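PDB 2Q88: putative ABC transporter amino acid-binding protein from Sinorhizobium meliloti, which binds the compatible solute ectoine and probably delivers it to an ABC transporter for uptake in osmoprotection. Local coordinates for residues 79-84 and 132-137; 229-234 and 240-245. All blocks are in the same frame, centred on the assembly; numbering follows the deposited sequence.

Contact 1: 79-84 and 132-137; sequences GLFMKP and GGTEEK. With 4CS ((4S)-2-methyl-1,4,5,6-tetrahydropyrimidine-4-carboxylic acid), chain F.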
loop_
_atom_site.group_PDB
_atom_site.type_symbol
_atom_site.label_atom_id
_atom_site.label_comp_id
_atom_site.label_asym_id
_atom_site.label_seq_id
_atom_site.Cartn_x
_atom_site.Cartn_y
_atom_site.Cartn_z
ATOM N N GLY A 79 1.884 0.283 -2.707
ATOM C CA GLY A 79 0.475 0.249 -2.342
ATOM C C GLY A 79 0.146 1.430 -1.444
ATOM O O GLY A 79 -0.692 1.320 -0.542
ATOM N N LEU A 80 0.815 2.556 -1.681
ATOM C CA LEU A 80 0.556 3.791 -0.922
ATOM C C LEU A 80 -0.704 4.464 -1.461
ATOM O O LEU A 80 -0.665 5.213 -2.451
ATOM C CB LEU A 80 1.770 4.735 -0.951
ATOM C CG LEU A 80 1.711 5.934 0.008
ATOM C CD1 LEU A 80 1.986 5.531 1.457
ATOM C CD2 LEU A 80 2.670 7.017 -0.440
ATOM N N PHE A 81 -1.828 4.169 -0.816
ATOM C CA PHE A 81 -3.141 4.527 -1.324
ATOM C C PHE A 81 -3.312 6.037 -1.493
ATOM O O PHE A 81 -2.832 6.816 -0.663
ATOM C CB PHE A 81 -4.241 4.006 -0.393
ATOM C CG PHE A 81 -4.295 2.500 -0.263
ATOM C CD1 PHE A 81 -4.280 1.675 -1.391
ATOM C CD2 PHE A 81 -4.463 1.910 0.998
ATOM C CE1 PHE A 81 -4.369 0.277 -1.256
ATOM C CE2 PHE A 81 -4.548 0.510 1.135
ATOM C CZ PHE A 81 -4.502 -0.292 0.005
ATOM N N MET A 82 -4.001 6.432 -2.564
ATOM C CA MET A 82 -4.248 7.842 -2.856
ATOM C C MET A 82 -5.267 8.433 -1.911
ATOM O O MET A 82 -6.312 7.834 -1.666
ATOM C CB MET A 82 -4.753 8.026 -4.282
ATOM C CG MET A 82 -3.808 7.522 -5.357
ATOM S SD MET A 82 -4.308 8.188 -6.972
ATOM C CE MET A 82 -3.544 6.983 -8.034
ATOM N N LYS A 83 -4.953 9.625 -1.413
ATOM C CA LYS A 83 -5.824 10.399 -0.540
ATOM C C LYS A 83 -5.518 11.866 -0.779
ATOM O O LYS A 83 -4.375 12.214 -1.073
ATOM C CB LYS A 83 -5.531 10.101 0.931
ATOM C CG LYS A 83 -5.802 8.692 1.385
ATOM C CD LYS A 83 -4.976 8.381 2.621
ATOM C CE LYS A 83 -5.536 9.059 3.846
ATOM N NZ LYS A 83 -4.779 8.641 5.059
ATOM N N PRO A 84 -6.518 12.728 -0.636
ATOM C CA PRO A 84 -6.330 14.170 -0.832
ATOM C C PRO A 84 -5.012 14.692 -0.237
ATOM O O PRO A 84 -4.211 15.272 -0.964
ATOM C CB PRO A 84 -7.547 14.764 -0.132
ATOM C CG PRO A 84 -8.626 13.737 -0.389
ATOM C CD PRO A 84 -7.914 12.395 -0.281
ATOM N N GLY A 132 1.671 5.594 10.023
ATOM C CA GLY A 132 1.503 6.456 8.850
ATOM C C GLY A 132 0.599 5.859 7.781
ATOM O O GLY A 132 0.504 6.390 6.668
ATOM N N GLY A 133 -0.070 4.756 8.117
ATOM C CA GLY A 133 -0.914 4.041 7.167
ATOM C C GLY A 133 -2.366 4.479 7.173
ATOM O O GLY A 133 -2.825 5.121 8.120
ATOM N N THR A 134 -3.100 4.116 6.120
ATOM C CA THR A 134 -4.528 4.443 6.038
ATOM C C THR A 134 -5.335 3.875 7.188
ATOM O O THR A 134 -6.278 4.520 7.645
ATOM C CB THR A 134 -5.160 3.966 4.713
ATOM O OG1 THR A 134 -4.746 2.620 4.436
ATOM C CG2 THR A 134 -4.638 4.783 3.534
ATOM N N GLU A 135 -5.006 2.662 7.641
ATOM C CA GLU A 135 -5.778 2.042 8.733
ATOM C C GLU A 135 -5.628 2.823 10.018
ATOM O O GLU A 135 -6.606 3.046 10.730
ATOM C CB GLU A 135 -5.358 0.593 8.982
ATOM C CG GLU A 135 -5.538 -0.296 7.772
ATOM C CD GLU A 135 -4.414 -0.123 6.775
ATOM O OE1 GLU A 135 -3.369 0.441 7.158
ATOM O OE2 GLU A 135 -4.582 -0.545 5.613
ATOM N N GLU A 136 -4.396 3.233 10.315
ATOM C CA GLU A 136 -4.128 4.043 11.498
ATOM C C GLU A 136 -4.957 5.330 11.485
ATOM O O GLU A 136 -5.587 5.682 12.491
ATOM C CB GLU A 136 -2.632 4.353 11.604
ATOM C CG GLU A 136 -2.251 5.200 12.807
ATOM C CD GLU A 136 -0.829 5.714 12.734
ATOM O OE1 GLU A 136 -0.080 5.499 13.713
ATOM O OE2 GLU A 136 -0.461 6.340 11.710
ATOM N N LYS A 137 -4.960 6.028 10.347
ATOM C CA LYS A 137 -5.745 7.261 10.201
ATOM C C LYS A 137 -7.253 7.011 10.341
ATOM O O LYS A 137 -7.954 7.801 10.961
ATOM C CB LYS A 137 -5.426 7.963 8.873
ATOM C CG LYS A 137 -6.117 9.328 8.688
ATOM C CD LYS A 137 -5.576 10.398 9.635
ATOM C CE LYS A 137 -6.341 11.717 9.480
ATOM N NZ LYS A 137 -5.759 12.796 10.318
HETATM O O 4CS F . -1.377 3.614 4.037
HETATM C C 4CS F . -1.429 2.835 3.085
HETATM O OXT 4CS F . -1.315 3.262 1.930
HETATM C CA 4CS F . -1.662 1.349 3.328
HETATM C CB 4CS F . -0.917 0.817 4.537
HETATM C CAD 4CS F . -1.247 -0.666 4.733
HETATM N NAG 4CS F . -0.933 -1.411 3.486
HETATM C CAI 4CS F . -0.980 -0.785 2.231
HETATM C CAA 4CS F . -0.637 -1.572 0.954
HETATM N N 4CS F . -1.307 0.574 2.126
HETATM O O HOH W 1 -7.155 6.608 5.944
#
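The ring of F81 turns its edge to T134, whose OG1 lies in the ring plane 3.5 Å from F81 CD2, the two side chains crossing at about a right angle. One face of that ring carries the carbonyl O of G79, which stands 3.7 Å above the plane over the ring centre. Atom N of the ectoine comes in obliquely, 3.4 Å from F81 CE2, and the ring of Y201 lies nearly parallel to that of F81. Ectoine occupies the cleft between two lobes, as in other family 3 solute-binding proteins, and its carboxylate joins the two segments by one bond to each. F81 N donates to ectoine OXT at 2.9 Å (161°), while T134 N donates to ectoine O at 2.7 Å with a more bent angle of 147°. Because G133 is the N-cap of helix 134-141, the second bond comes from the amino end of a helix, where the helix dipole probably favours a negative group. R86 and E22 also bond the ligand. With chi1 at 46°, T134 places OG1 between its backbone N and carbonyl carbon, and that hydroxyl is hydrogen-bonded to E101. The T134 methyl, CG2, is left for the aliphatic run of K83, whose CD lies 3.7 Å from it. Beyond the bend at chi3, K83 NZ passes beside CB and CG of K137. A water donates to T134 O at 2.8 Å and accepts a weak bond from K83 NZ.

Contact 2: 229-234 and 240-245; sequences GEFAKI and FSAKAA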
loop_
_atom_site.group_PDB
_atom_site.type_symbol
_atom_site.label_atom_id
_atom_site.label_comp_id
_atom_site.label_asym_id
_atom_site.label_seq_id
_atom_site.Cartn_x
_atom_site.Cartn_y
_atom_site.Cartn_z
ATOM N N GLY A 229 -3.967 -5.325 -21.953
ATOM C CA GLY A 229 -4.319 -6.418 -21.053
ATOM C C GLY A 229 -3.125 -6.927 -20.267
ATOM O O GLY A 229 -3.257 -7.825 -19.424
ATOM N N GLU A 230 -1.952 -6.355 -20.534
ATOM C CA GLU A 230 -0.738 -6.768 -19.843
ATOM C C GLU A 230 -0.772 -6.361 -18.368
ATOM O O GLU A 230 -0.248 -7.070 -17.515
ATOM C CB GLU A 230 0.497 -6.203 -20.542
ATOM C CG GLU A 230 1.829 -6.724 -20.011
ATOM C CD GLU A 230 2.033 -8.223 -20.226
ATOM O OE1 GLU A 230 1.466 -8.800 -21.185
ATOM O OE2 GLU A 230 2.788 -8.825 -19.433
ATOM N N PHE A 231 -1.396 -5.216 -18.089
ATOM C CA PHE A 231 -1.673 -4.753 -16.723
ATOM C C PHE A 231 -2.362 -5.838 -15.888
ATOM O O PHE A 231 -1.865 -6.212 -14.822
ATOM C CB PHE A 231 -2.490 -3.450 -16.793
ATOM C CG PHE A 231 -2.985 -2.927 -15.463
ATOM C CD1 PHE A 231 -2.108 -2.395 -14.523
ATOM C CD2 PHE A 231 -4.344 -2.912 -15.189
ATOM C CE1 PHE A 231 -2.584 -1.887 -13.308
ATOM C CE2 PHE A 231 -4.835 -2.408 -13.975
ATOM C CZ PHE A 231 -3.953 -1.892 -13.040
ATOM N N ALA A 232 -3.477 -6.367 -16.394
ATOM C CA ALA A 232 -4.202 -7.444 -15.725
ATOM C C ALA A 232 -3.336 -8.686 -15.551
ATOM O O ALA A 232 -3.388 -9.319 -14.509
ATOM C CB ALA A 232 -5.496 -7.786 -16.472
ATOM N N LYS A 233 -2.522 -9.011 -16.551
ATOM C CA LYS A 233 -1.672 -10.215 -16.488
ATOM C C LYS A 233 -0.649 -10.110 -15.358
ATOM O O LYS A 233 -0.253 -11.123 -14.779
ATOM C CB LYS A 233 -0.955 -10.480 -17.822
ATOM C CG LYS A 233 -1.861 -10.918 -18.949
ATOM C CD LYS A 233 -2.833 -12.008 -18.504
ATOM C CE LYS A 233 -3.565 -12.609 -19.691
ATOM N NZ LYS A 233 -4.349 -11.582 -20.409
ATOM N N ILE A 234 -0.230 -8.885 -15.044
ATOM C CA ILE A 234 0.754 -8.678 -13.983
ATOM C C ILE A 234 0.108 -8.714 -12.591
ATOM O O ILE A 234 0.578 -9.437 -11.704
ATOM C CB ILE A 234 1.549 -7.362 -14.200
ATOM C CG1 ILE A 234 2.484 -7.495 -15.412
ATOM C CG2 ILE A 234 2.343 -7.004 -12.946
ATOM C CD1 ILE A 234 3.031 -6.152 -15.913
ATOM N N PHE A 240 -5.454 -8.872 -7.304
ATOM C CA PHE A 240 -6.014 -7.555 -7.588
ATOM C C PHE A 240 -6.982 -7.566 -8.771
ATOM O O PHE A 240 -6.945 -8.464 -9.606
ATOM C CB PHE A 240 -4.887 -6.549 -7.811
ATOM C CG PHE A 240 -4.085 -6.277 -6.580
ATOM C CD1 PHE A 240 -2.906 -6.976 -6.339
ATOM C CD2 PHE A 240 -4.513 -5.329 -5.651
ATOM C CE1 PHE A 240 -2.156 -6.731 -5.187
ATOM C CE2 PHE A 240 -3.780 -5.075 -4.507
ATOM C CZ PHE A 240 -2.601 -5.778 -4.270
ATOM N N SER A 241 -7.865 -6.579 -8.823
ATOM C CA SER A 241 -8.795 -6.445 -9.947
ATOM C C SER A 241 -8.336 -5.324 -10.869
ATOM O O SER A 241 -8.212 -4.179 -10.450
ATOM C CB SER A 241 -10.219 -6.185 -9.446
ATOM O OG SER A 241 -11.068 -5.783 -10.510
ATOM N N ALA A 242 -8.066 -5.655 -12.126
ATOM C CA ALA A 242 -7.692 -4.634 -13.101
ATOM C C ALA A 242 -8.888 -3.749 -13.434
ATOM O O ALA A 242 -8.734 -2.552 -13.672
ATOM C CB ALA A 242 -7.136 -5.267 -14.359
ATOM N N LYS A 243 -10.075 -4.350 -13.450
ATOM C CA LYS A 243 -11.330 -3.633 -13.671
ATOM C C LYS A 243 -11.501 -2.476 -12.671
ATOM O O LYS A 243 -11.790 -1.350 -13.067
ATOM C CB LYS A 243 -12.493 -4.624 -13.579
ATOM C CG LYS A 243 -13.829 -4.155 -14.138
ATOM C CD LYS A 243 -14.934 -5.143 -13.705
ATOM C CE LYS A 243 -16.342 -4.691 -14.072
ATOM N NZ LYS A 243 -16.831 -5.271 -15.365
ATOM N N ALA A 244 -11.279 -2.748 -11.385
ATOM C CA ALA A 244 -11.367 -1.718 -10.341
ATOM C C ALA A 244 -10.450 -0.516 -10.589
ATOM O O ALA A 244 -10.887 0.629 -10.471
ATOM C CB ALA A 244 -11.112 -2.316 -8.970
ATOM N N ALA A 245 -9.182 -0.770 -10.921
ATOM C CA ALA A 245 -8.245 0.308 -11.206
ATOM C C ALA A 245 -8.652 1.058 -12.468
ATOM O O ALA A 245 -8.653 2.291 -12.501
ATOM C CB ALA A 245 -6.822 -0.222 -11.333
#
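A small bump, the CB of A242, fits the notch between the ring of F231 and the methyl of A232. It lies 3.7 Å from F231 CE2, which it approaches obliquely, and the CB atoms of A232 and A242 are also 3.7 Å apart. One turn further along its helix, A245 puts CB at the ring edge, near the ring plane and 3.7 Å from F231 CZ. F231 reaches both alanines because its CG is anti to the backbone N (chi1 174°), which lays CE2 and CZ against A242 and A245, and the two short helices meet through this apolar patch without a hydrogen bond. Replacing F231 by an alanine would probably open a gap beside A242 and A245 and leave their methyls without the ring they pack on. S241 is the N-cap of helix 242-246, its OG accepting from A244 N at 3.2 Å, while E236 takes the A242 N-H. F231 also packs on L222 and L225 of helix 212-228 and has a cation-pi partner in K226. A244 and A245 of helix 242-246 also touch C98, at the start of strand 98-106, so this helix packs against both helix 230-235 and that strand.

The two contacts follow one another along the chain, contact 1 closing before contact 2 opens. Their centres are 21 Å apart and their nearest atoms about 6 Å, without touching. Strand 98-106 serves both: E101 holds T134 of contact 1, while C98 touches A245 of contact 2 and its neighbour A244. C98 is also disulfide-bonded to C202, which pairs through its backbone with M82 of segment 79-84. F240, just ahead of helix 242-246, meets pocket residue F25 edge-to-face, which ties segment 240-245 to the ligand site. The principle illustrated is a division of labour: contact 1 brings distant segments together around ectoine, whereas contact 2 joins two short helices, neighbours in sequence near the C-terminal end.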